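Local coordinates for protein HIAXHD3 (Humicola insolens, PDB 3ZXK) that hydrolyses alpha-L-arabinofuranoside side chains, probably of arabinoxylan, as a family GH43 enzyme that has served as a scaffold for engineering endo-xylanase activity, at residues T87-R92 against R195-R200; Y98-V103 against M154-G159; N139-A144 against T173-V178. One frame throughout, in Å; residues are numbered along the deposited sequence.

Contact 1. Residues T87-R92 against R195-R200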
loop_
_atom_site.group_PDB
_atom_site.type_symbol
_atom_site.label_atom_id
_atom_site.label_comp_id
_atom_site.label_asym_id
_atom_site.label_seq_id
_atom_site.Cartn_x
_atom_site.Cartn_y
_atom_site.Cartn_z
ATOM N N THR A 87 -8.975 7.422 5.531
ATOM C CA THR A 87 -8.486 8.621 6.204
ATOM C C THR A 87 -8.015 8.294 7.620
ATOM O O THR A 87 -8.533 7.384 8.247
ATOM C CB THR A 87 -9.568 9.738 6.193
ATOM O OG1 THR A 87 -8.999 10.938 6.705
ATOM C CG2 THR A 87 -10.782 9.364 7.029
ATOM N N LEU A 88 -7.044 9.077 8.092
ATOM C CA LEU A 88 -6.425 8.897 9.408
ATOM C C LEU A 88 -6.066 10.259 9.968
ATOM O O LEU A 88 -5.529 11.102 9.238
ATOM C CB LEU A 88 -5.123 8.119 9.285
ATOM C CG LEU A 88 -4.319 7.853 10.560
ATOM C CD1 LEU A 88 -5.085 6.835 11.394
ATOM C CD2 LEU A 88 -2.953 7.273 10.229
ATOM N N ARG A 89 -6.328 10.467 11.260
ATOM C CA ARG A 89 -5.851 11.672 11.980
ATOM C C ARG A 89 -5.557 11.316 13.418
ATOM O O ARG A 89 -6.068 10.338 13.937
ATOM C CB ARG A 89 -6.850 12.857 11.946
ATOM C CG ARG A 89 -7.145 13.460 10.560
ATOM C CD ARG A 89 -5.985 14.316 10.056
ATOM N NE ARG A 89 -6.074 14.660 8.641
ATOM C CZ ARG A 89 -6.566 15.802 8.144
ATOM N NH1 ARG A 89 -7.060 16.781 8.924
ATOM N NH2 ARG A 89 -6.577 15.966 6.833
ATOM N N TYR A 90 -4.725 12.123 14.059
ATOM C CA TYR A 90 -4.430 11.935 15.473
ATOM C C TYR A 90 -5.203 12.960 16.315
ATOM O O TYR A 90 -5.130 14.175 16.058
ATOM C CB TYR A 90 -2.940 12.155 15.684
ATOM C CG TYR A 90 -2.509 12.124 17.120
ATOM C CD1 TYR A 90 -2.561 10.941 17.873
ATOM C CD2 TYR A 90 -2.013 13.274 17.721
ATOM C CE1 TYR A 90 -2.135 10.917 19.204
ATOM C CE2 TYR A 90 -1.609 13.279 19.038
ATOM C CZ TYR A 90 -1.654 12.096 19.776
ATOM O OH TYR A 90 -1.218 12.123 21.095
ATOM N N ARG A 91 -5.928 12.461 17.308
ATOM C CA ARG A 91 -6.738 13.312 18.167
ATOM C C ARG A 91 -5.941 13.592 19.421
ATOM O O ARG A 91 -5.705 12.691 20.225
ATOM C CB ARG A 91 -8.046 12.609 18.514
ATOM C CG ARG A 91 -9.120 13.569 18.992
ATOM C CD ARG A 91 -10.414 12.837 19.265
ATOM N NE ARG A 91 -11.510 13.806 19.399
ATOM C CZ ARG A 91 -12.781 13.473 19.594
ATOM N NH1 ARG A 91 -13.140 12.185 19.725
ATOM N NH2 ARG A 91 -13.707 14.416 19.669
ATOM N N ARG A 92 -5.537 14.853 19.595
ATOM C CA ARG A 92 -4.747 15.237 20.775
ATOM C C ARG A 92 -5.497 15.065 22.093
ATOM O O ARG A 92 -4.907 14.634 23.092
ATOM C CB ARG A 92 -4.250 16.679 20.651
ATOM C CG ARG A 92 -2.998 16.808 19.801
ATOM C CD ARG A 92 -3.213 16.472 18.346
ATOM N NE ARG A 92 -2.058 16.947 17.576
ATOM C CZ ARG A 92 -1.939 16.823 16.266
ATOM N NH1 ARG A 92 -2.886 16.192 15.572
ATOM N NH2 ARG A 92 -0.866 17.311 15.660
ATOM N N ARG A 195 -9.774 15.301 1.077
ATOM C CA ARG A 195 -9.012 15.466 2.312
ATOM C C ARG A 195 -9.496 16.779 2.901
ATOM O O ARG A 195 -9.743 17.742 2.138
ATOM C CB ARG A 195 -7.494 15.467 2.060
ATOM C CG ARG A 195 -6.822 14.099 2.238
ATOM C CD ARG A 195 -7.058 13.217 1.040
ATOM N NE ARG A 195 -6.495 11.893 1.298
ATOM C CZ ARG A 195 -7.109 10.935 1.991
ATOM N NH1 ARG A 195 -8.308 11.155 2.519
ATOM N NH2 ARG A 195 -6.542 9.747 2.124
ATOM N N MET A 196 -9.659 16.856 4.218
ATOM C CA MET A 196 -10.277 18.043 4.830
ATOM C C MET A 196 -9.348 18.717 5.860
ATOM O O MET A 196 -8.675 18.023 6.649
ATOM C CB MET A 196 -11.628 17.683 5.467
ATOM C CG MET A 196 -12.454 18.902 5.906
ATOM S SD MET A 196 -14.095 18.363 6.423
ATOM C CE MET A 196 -14.941 19.909 6.738
ATOM N N TYR A 197 -9.317 20.058 5.845
ATOM C CA TYR A 197 -8.357 20.813 6.660
ATOM C C TYR A 197 -8.980 22.048 7.294
ATOM O O TYR A 197 -9.891 22.674 6.734
ATOM C CB TYR A 197 -7.175 21.280 5.809
ATOM C CG TYR A 197 -6.500 20.150 5.043
ATOM C CD1 TYR A 197 -5.499 19.357 5.643
ATOM C CD2 TYR A 197 -6.881 19.863 3.735
ATOM C CE1 TYR A 197 -4.908 18.306 4.955
ATOM C CE2 TYR A 197 -6.297 18.817 3.032
ATOM C CZ TYR A 197 -5.276 18.051 3.636
ATOM O OH TYR A 197 -4.651 16.968 2.978
ATOM N N LYS A 198 -8.460 22.407 8.454
ATOM C CA LYS A 198 -8.768 23.686 9.096
ATOM C C LYS A 198 -7.435 24.416 9.158
ATOM O O LYS A 198 -6.492 23.961 9.808
ATOM C CB LYS A 198 -9.355 23.440 10.493
ATOM C CG LYS A 198 -9.547 24.682 11.348
ATOM C CD LYS A 198 -10.691 25.541 10.854
ATOM C CE LYS A 198 -11.024 26.631 11.860
ATOM N NZ LYS A 198 -11.499 26.034 13.137
ATOM N N ILE A 199 -7.333 25.520 8.424
ATOM C CA ILE A 199 -6.089 26.279 8.327
ATOM C C ILE A 199 -6.347 27.763 8.563
ATOM O O ILE A 199 -7.090 28.390 7.811
ATOM C CB ILE A 199 -5.395 26.061 6.969
ATOM C CG1 ILE A 199 -5.196 24.570 6.683
ATOM C CG2 ILE A 199 -4.083 26.861 6.928
ATOM C CD1 ILE A 199 -4.756 24.266 5.243
ATOM N N ARG A 200 -5.720 28.307 9.620
ATOM C CA ARG A 200 -5.875 29.708 10.031
ATOM C C ARG A 200 -7.308 30.247 9.949
ATOM O O ARG A 200 -7.567 31.296 9.329
ATOM C CB ARG A 200 -4.900 30.611 9.267
ATOM C CG ARG A 200 -3.440 30.220 9.420
ATOM C CD ARG A 200 -2.520 31.180 8.664
ATOM N NE ARG A 200 -2.560 30.926 7.218
ATOM C CZ ARG A 200 -1.618 30.290 6.523
ATOM N NH1 ARG A 200 -0.516 29.836 7.115
ATOM N NH2 ARG A 200 -1.779 30.115 5.221
#
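The Arg89 guanidinium meets the Met196 carbonyl oxygen at its edge, somewhat out of its plane. The Tyr197 ring lies close by, with CE1 3.4 Å from Arg89 NH2. The guanidinium and ring planes are 28° apart, while the side chains as a whole cross at about a right angle. A second guanidinium, that of Arg195, comes to Thr87, with NH1 4.1 Å from CB.

Two bonds reach across to Met196 O. Arg89 NH2 donates to it at 2.9 Å, with an N-H...O angle of 137°. Arg89 NH1 gives a weak bond to the same oxygen at 3.1 Å. Glu21 holds the other side of the balance: it forms a salt bridge with Arg89 NH2 and hydrogen-bonds Thr87 OG1. One carbonyl is thus straddled by both terminal nitrogens, and neither bond is straight. The NH2 donor stands 31° away from the carbonyl plane. Arg89 gets there by a bent chain: CG lies beside the backbone N, and a turn at chi2 leads toward strand 195-199.

The strands are the first of the second and fourth blades of the five-bladed propeller. They meet across its centre, with strand 145-148 of the third blade beside them: Arg89 packs on Leu146 and Met196 on Leu147. Their axes are 9.3 Å apart at the closest and run in roughly the same sense. The strands meet through side chains. Arg195 NH2 bonds to Ser86 O, and Tyr197 OH to Ile252 N.

The two arginine heads stay apart, NH2 of Arg89 6.7 Å from NH1 of Arg195. The Glu21 carboxylate probably offsets the charge of Arg89. The bonds make the contact chiefly polar, between a cation and a backbone dipole. The guanidinium probably also polarises the Met196 carbonyl.

Contact 2. Residues Y98-V103 against M154-G159; sequences YWYGCV and MYIAYG
Met154 reaches from one propeller blade to the next, where it meets Tyr98 and Tyr100. Strands 96-103 and 154-158 are each the second strand of a four-stranded blade in the GH43 five-bladed beta-propeller. The axes of their facing segments come within 10.5 Å and run at 34° to each other.

The bond from CA to CB of Met154 heads toward segment 98-103. CG lies beside the backbone N, and SD continues extended (chi2 171°). SD stands above the face of the Tyr98 ring, 4.6 Å from its centroid, as a Met-aromatic contact. A bend at chi3 (72°) then drops the CE methyl closer. CE makes a CH-pi contact over the same ring, 4.0 Å from the centroid. It is displaced toward the rim and lies 3.7 Å from Tyr98 CD2. The methyl also meets Tyr100, but at the ring edge, where Tyr100 OH is 3.4 Å from CE. One methyl thus touches a ring face and a ring edge.

Leu146 and Ile148 of the inner strand 145-148 also pack on Met154. The hydroxyls find partners elsewhere: Tyr98 OH with Asn94 and Arg91, Tyr100 OH with Gly172 O.

Ile156 makes the second CH-pi contact of this interface. Its CD1 lies over the centre of the Tyr100 ring, 3.9 Å from the centroid and 3.8 Å from Tyr100 CG.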
loop_
_atom_site.group_PDB
_atom_site.type_symbol
_atom_site.label_atom_id
_atom_site.label_comp_id
_atom_site.label_asym_id
_atom_site.label_seq_id
_atom_site.Cartn_x
_atom_site.Cartn_y
_atom_site.Cartn_z
ATOM N N TYR A 98 -7.399 7.882 14.811
ATOM C CA TYR A 98 -8.660 7.440 14.228
ATOM C C TYR A 98 -8.498 7.174 12.728
ATOM O O TYR A 98 -8.211 8.102 11.947
ATOM C CB TYR A 98 -9.768 8.481 14.380
ATOM C CG TYR A 98 -10.263 8.740 15.788
ATOM C CD1 TYR A 98 -9.428 9.316 16.760
ATOM C CD2 TYR A 98 -11.574 8.438 16.150
ATOM C CE1 TYR A 98 -9.879 9.559 18.056
ATOM C CE2 TYR A 98 -12.035 8.701 17.445
ATOM C CZ TYR A 98 -11.178 9.241 18.405
ATOM O OH TYR A 98 -11.651 9.520 19.665
ATOM N N TRP A 99 -8.813 5.957 12.317
ATOM C CA TRP A 99 -8.801 5.561 10.907
ATOM C C TRP A 99 -10.228 5.271 10.491
ATOM O O TRP A 99 -10.893 4.449 11.119
ATOM C CB TRP A 99 -7.922 4.296 10.708
ATOM C CG TRP A 99 -7.936 3.825 9.266
ATOM C CD1 TRP A 99 -7.110 4.265 8.250
ATOM C CD2 TRP A 99 -8.874 2.906 8.637
ATOM N NE1 TRP A 99 -7.449 3.681 7.051
ATOM C CE2 TRP A 99 -8.508 2.844 7.222
ATOM C CE3 TRP A 99 -9.935 2.136 9.088
ATOM C CZ2 TRP A 99 -9.179 2.028 6.320
ATOM C CZ3 TRP A 99 -10.618 1.333 8.163
ATOM C CH2 TRP A 99 -10.244 1.277 6.810
ATOM N N TYR A 100 -10.708 5.934 9.445
ATOM C CA TYR A 100 -12.030 5.577 8.926
ATOM C C TYR A 100 -11.849 5.138 7.479
ATOM O O TYR A 100 -11.105 5.793 6.725
ATOM C CB TYR A 100 -12.982 6.772 8.910
ATOM C CG TYR A 100 -13.380 7.348 10.245
ATOM C CD1 TYR A 100 -12.552 8.256 10.922
ATOM C CD2 TYR A 100 -14.616 7.001 10.831
ATOM C CE1 TYR A 100 -12.940 8.794 12.154
ATOM C CE2 TYR A 100 -15.006 7.536 12.062
ATOM C CZ TYR A 100 -14.163 8.431 12.707
ATOM O OH TYR A 100 -14.524 8.970 13.926
ATOM N N GLY A 101 -12.612 4.126 7.084
ATOM C CA GLY A 101 -12.638 3.737 5.665
ATOM C C GLY A 101 -13.961 3.082 5.317
ATOM O O GLY A 101 -14.433 2.225 6.072
ATOM N N CYS A 102 -14.540 3.448 4.169
ATOM C CA CYS A 102 -15.755 2.797 3.682
ATOM C C CYS A 102 -15.396 1.575 2.863
ATOM O O CYS A 102 -14.612 1.667 1.918
ATOM C CB CYS A 102 -16.599 3.754 2.822
ATOM S SG CYS A 102 -18.079 2.893 2.207
ATOM N N VAL A 103 -15.963 0.431 3.222
ATOM C CA VAL A 103 -15.722 -0.813 2.505
ATOM C C VAL A 103 -17.080 -1.429 2.253
ATOM O O VAL A 103 -17.851 -1.686 3.195
ATOM C CB VAL A 103 -14.834 -1.794 3.332
ATOM C CG1 VAL A 103 -14.629 -3.098 2.562
ATOM C CG2 VAL A 103 -13.481 -1.149 3.642
ATOM N N MET A 154 -15.458 16.492 15.101
ATOM C CA MET A 154 -14.953 15.710 13.997
ATOM C C MET A 154 -15.926 15.755 12.797
ATOM O O MET A 154 -17.171 15.625 12.957
ATOM C CB MET A 154 -14.695 14.281 14.472
ATOM C CG MET A 154 -13.642 14.207 15.580
ATOM S SD MET A 154 -13.570 12.548 16.261
ATOM C CE MET A 154 -12.793 11.674 14.918
ATOM N N TYR A 155 -15.361 15.957 11.600
ATOM C CA TYR A 155 -16.097 16.024 10.337
ATOM C C TYR A 155 -15.451 15.094 9.340
ATOM O O TYR A 155 -14.243 14.899 9.382
ATOM C CB TYR A 155 -16.046 17.464 9.747
ATOM C CG TYR A 155 -16.658 18.502 10.648
ATOM C CD1 TYR A 155 -18.030 18.757 10.645
ATOM C CD2 TYR A 155 -15.858 19.213 11.541
ATOM C CE1 TYR A 155 -18.569 19.690 11.511
ATOM C CE2 TYR A 155 -16.401 20.159 12.403
ATOM C CZ TYR A 155 -17.764 20.383 12.364
ATOM O OH TYR A 155 -18.350 21.301 13.205
ATOM N N ILE A 156 -16.262 14.553 8.431
ATOM C CA ILE A 156 -15.733 13.790 7.297
ATOM C C ILE A 156 -16.327 14.323 5.986
ATOM O O ILE A 156 -17.547 14.352 5.814
ATOM C CB ILE A 156 -15.980 12.268 7.422
ATOM C CG1 ILE A 156 -15.231 11.718 8.656
ATOM C CG2 ILE A 156 -15.555 11.527 6.148
ATOM C CD1 ILE A 156 -15.483 10.254 8.959
ATOM N N ALA A 157 -15.442 14.777 5.106
ATOM C CA ALA A 157 -15.789 15.107 3.741
ATOM C C ALA A 157 -15.698 13.812 2.908
ATOM O O ALA A 157 -14.793 12.983 3.110
ATOM C CB ALA A 157 -14.860 16.203 3.193
ATOM N N TYR A 158 -16.643 13.613 1.987
ATOM C CA TYR A 158 -16.658 12.387 1.197
ATOM C C TYR A 158 -17.480 12.550 -0.042
ATOM O O TYR A 158 -18.198 13.535 -0.177
ATOM C CB TYR A 158 -17.199 11.213 2.036
ATOM C CG TYR A 158 -18.661 11.358 2.386
ATOM C CD1 TYR A 158 -19.067 12.126 3.476
ATOM C CD2 TYR A 158 -19.641 10.702 1.630
ATOM C CE1 TYR A 158 -20.414 12.254 3.804
ATOM C CE2 TYR A 158 -20.988 10.814 1.950
ATOM C CZ TYR A 158 -21.373 11.584 3.052
ATOM O OH TYR A 158 -22.711 11.706 3.361
ATOM N N GLY A 159 -17.357 11.598 -0.960
ATOM C CA GLY A 159 -18.316 11.548 -2.075
ATOM C C GLY A 159 -17.649 11.470 -3.424
ATOM O O GLY A 159 -16.447 11.682 -3.560
#

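Contact 3. Residues N139-A144 against T173-V178. With XYP (beta-D-xylopyranose), chain C.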
loop_
_atom_site.group_PDB
_atom_site.type_symbol
_atom_site.label_atom_id
_atom_site.label_comp_id
_atom_site.label_asym_id
_atom_site.label_seq_id
_atom_site.Cartn_x
_atom_site.Cartn_y
_atom_site.Cartn_z
ATOM N N ASN A 139 -23.360 4.537 6.744
ATOM C CA ASN A 139 -23.372 5.405 5.577
ATOM C C ASN A 139 -22.036 5.135 4.918
ATOM O O ASN A 139 -21.078 4.794 5.610
ATOM C CB ASN A 139 -23.481 6.869 5.995
ATOM C CG ASN A 139 -23.824 7.793 4.831
ATOM O OD1 ASN A 139 -24.089 7.352 3.699
ATOM N ND2 ASN A 139 -23.839 9.087 5.108
ATOM N N CYS A 140 -21.972 5.214 3.597
ATOM C CA CYS A 140 -20.692 4.994 2.947
ATOM C C CYS A 140 -20.009 6.324 2.716
ATOM O O CYS A 140 -20.483 7.146 1.920
ATOM C CB CYS A 140 -20.787 4.219 1.637
ATOM S SG CYS A 140 -19.116 4.049 0.925
ATOM N N TYR A 141 -18.912 6.537 3.434
ATOM C CA TYR A 141 -18.120 7.722 3.228
ATOM C C TYR A 141 -17.065 7.383 2.187
ATOM O O TYR A 141 -15.887 7.234 2.515
ATOM C CB TYR A 141 -17.478 8.150 4.535
ATOM C CG TYR A 141 -18.453 8.564 5.621
ATOM C CD1 TYR A 141 -19.740 9.069 5.316
ATOM C CD2 TYR A 141 -18.069 8.498 6.955
ATOM C CE1 TYR A 141 -20.600 9.477 6.327
ATOM C CE2 TYR A 141 -18.930 8.903 7.965
ATOM C CZ TYR A 141 -20.193 9.369 7.650
ATOM O OH TYR A 141 -21.013 9.749 8.685
ATOM N N TYR A 142 -17.496 7.291 0.930
ATOM C CA TYR A 142 -16.596 6.961 -0.187
ATOM C C TYR A 142 -15.527 8.056 -0.314
ATOM O O TYR A 142 -15.859 9.243 -0.331
ATOM C CB TYR A 142 -17.376 6.871 -1.501
ATOM C CG TYR A 142 -16.462 6.618 -2.681
ATOM C CD1 TYR A 142 -15.990 5.343 -2.963
ATOM C CD2 TYR A 142 -16.020 7.667 -3.484
ATOM C CE1 TYR A 142 -15.108 5.119 -4.025
ATOM C CE2 TYR A 142 -15.163 7.449 -4.556
ATOM C CZ TYR A 142 -14.702 6.182 -4.810
ATOM O OH TYR A 142 -13.853 5.966 -5.868
ATOM N N ASP A 143 -14.251 7.663 -0.367
ATOM C CA ASP A 143 -13.153 8.627 -0.433
ATOM C C ASP A 143 -13.236 9.674 0.713
ATOM O O ASP A 143 -13.347 10.903 0.517
ATOM C CB ASP A 143 -13.099 9.270 -1.826
ATOM C CG ASP A 143 -12.392 8.384 -2.854
ATOM O OD1 ASP A 143 -12.306 7.162 -2.662
ATOM O OD2 ASP A 143 -11.910 8.932 -3.850
ATOM N N ALA A 144 -13.152 9.141 1.923
ATOM C CA ALA A 144 -13.357 9.907 3.144
ATOM C C ALA A 144 -12.137 10.778 3.432
ATOM O O ALA A 144 -10.988 10.353 3.197
ATOM C CB ALA A 144 -13.583 8.939 4.305
ATOM N N THR A 173 -18.077 7.993 16.842
ATOM C CA THR A 173 -18.651 6.665 16.490
ATOM C C THR A 173 -19.959 6.687 15.721
ATOM O O THR A 173 -20.363 5.643 15.220
ATOM C CB THR A 173 -18.824 5.746 17.716
ATOM O OG1 THR A 173 -19.841 6.316 18.553
ATOM C CG2 THR A 173 -17.495 5.600 18.478
ATOM N N ARG A 174 -20.614 7.845 15.629
ATOM C CA ARG A 174 -21.909 7.961 14.998
ATOM C C ARG A 174 -21.944 9.195 14.099
ATOM O O ARG A 174 -21.287 10.203 14.371
ATOM C CB ARG A 174 -23.001 8.145 16.056
ATOM C CG ARG A 174 -23.196 6.938 16.970
ATOM C CD ARG A 174 -24.264 7.205 18.035
ATOM N NE ARG A 174 -24.036 8.434 18.813
ATOM C CZ ARG A 174 -24.706 9.580 18.641
ATOM N NH1 ARG A 174 -25.663 9.690 17.719
ATOM N NH2 ARG A 174 -24.423 10.630 19.393
ATOM N N GLN A 175 -22.764 9.130 13.061
ATOM C CA GLN A 175 -23.055 10.331 12.293
ATOM C C GLN A 175 -24.125 11.164 13.001
ATOM O O GLN A 175 -25.180 10.629 13.375
ATOM C CB GLN A 175 -23.549 9.901 10.937
ATOM C CG GLN A 175 -23.919 11.017 10.000
ATOM C CD GLN A 175 -24.357 10.471 8.661
ATOM O OE1 GLN A 175 -23.542 9.992 7.870
ATOM N NE2 GLN A 175 -25.655 10.502 8.421
ATOM N N VAL A 176 -23.891 12.471 13.141
ATOM C CA VAL A 176 -24.863 13.368 13.793
ATOM C C VAL A 176 -25.667 14.142 12.732
ATOM O O VAL A 176 -26.877 14.373 12.872
ATOM C CB VAL A 176 -24.174 14.326 14.818
ATOM C CG1 VAL A 176 -24.971 15.616 15.054
ATOM C CG2 VAL A 176 -23.915 13.591 16.129
ATOM N N ARG A 177 -24.982 14.543 11.669
ATOM C CA ARG A 177 -25.576 15.394 10.643
ATOM C C ARG A 177 -24.801 15.234 9.333
ATOM O O ARG A 177 -23.598 14.989 9.384
ATOM C CB ARG A 177 -25.491 16.853 11.109
ATOM C CG ARG A 177 -25.952 17.843 10.080
ATOM C CD ARG A 177 -25.909 19.269 10.589
ATOM N NE ARG A 177 -26.004 20.183 9.454
ATOM C CZ ARG A 177 -25.826 21.501 9.516
ATOM N NH1 ARG A 177 -25.541 22.092 10.672
ATOM N NH2 ARG A 177 -25.938 22.227 8.413
ATOM N N VAL A 178 -25.481 15.340 8.179
ATOM C CA VAL A 178 -24.780 15.457 6.880
ATOM C C VAL A 178 -25.294 16.662 6.100
ATOM O O VAL A 178 -26.507 16.891 6.022
ATOM C CB VAL A 178 -24.892 14.196 5.981
ATOM C CG1 VAL A 178 -24.086 14.376 4.683
ATOM C CG2 VAL A 178 -24.374 12.973 6.700
HETATM C C1 XYP C . -14.721 4.451 -9.404
HETATM C C2 XYP C . -15.429 3.110 -9.218
HETATM C C3 XYP C . -16.898 3.334 -8.849
HETATM C C4 XYP C . -16.983 4.235 -7.614
HETATM C C5 XYP C . -16.312 5.566 -7.934
HETATM O O2 XYP C . -15.311 2.321 -10.407
HETATM O O3 XYP C . -17.522 2.075 -8.591
HETATM O O4 XYP C . -18.331 4.437 -7.165
HETATM O O5 XYP C . -14.938 5.301 -8.262
#
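Gln175 takes two hydrogen bonds on one oxygen, from Asn139 and Tyr141. The three groups are turned differently. The Asn139 and Gln175 amide planes stand 75° apart, whereas the Tyr141 ring is nearly coplanar with the Gln175 amide, at 26°.

Asn139 ND2 donates to Gln175 OE1 over 2.9 Å. The N-H...O angle is 169°, so this bond is close to straight. Tyr141 OH donates to Gln175 OE1 over 2.7 Å. Each donor lies in the Gln175 carbonyl plane and uses a lone pair of its own. The oxygen is therefore held from two directions, which should fix the rotation of the amide about its last torsion. Gln175 gets there with an extended chain: CG is opposite the backbone N, and the chain runs on straight beyond it. OE1 meets the Tyr141 ring at its edge, in the ring plane. On the Asn139 side, Val178 CG2 lies 4.2 Å from ND2. The same ND2 makes a weak bond to Tyr158 OH.

Tyr141 is the centre of an inverse gamma turn. The residue after it enters the glycan pocket: Tyr142 OH is 2.7 Å from O5 of the bound xylopyranose, and it also hydrogen-bonds to Glu192. Asp143 OD1 lies over one face of the Tyr142 ring, offset toward the rim. The contact joins the loop that carries pocket residue Tyr142 to the outermost strand of the blade that follows it.

Segment 139-144 is the crossing between strands 132-137 and 145-148, which belong to two successive blades. Strand 175-183 is the outermost strand of the second of them, and carries a classic beta bulge at Val176 and Arg177. Between the two, Tyr141 packs on Ala166 and Leu168 of strand 163-168 and on Ile156 of strand 154-158.

All three contacts lie in the GH43 beta-propeller, on one side of the chain's centre. Contacts 2 and 3 are nearest, with centres about 6 Å apart. Contact 1 is about 11 Å from contact 2 and 16 Å from contact 3. Strands 87-91 and 96-103 are neighbours in one blade, so contacts 1 and 2 share a sheet. Contacts 2 and 3 share the sheet of strands 145-148 to 175-183, and the Cys102-Cys140 disulfide joins them. Along the chain, contacts 2 and 3 alternate, and both are nested within contact 1. Contact 1 joins the second blade to the fourth, contact 2 the second to the third. Contact 3 joins the third blade's entry loop, with pocket residue Tyr142, to its outer strand.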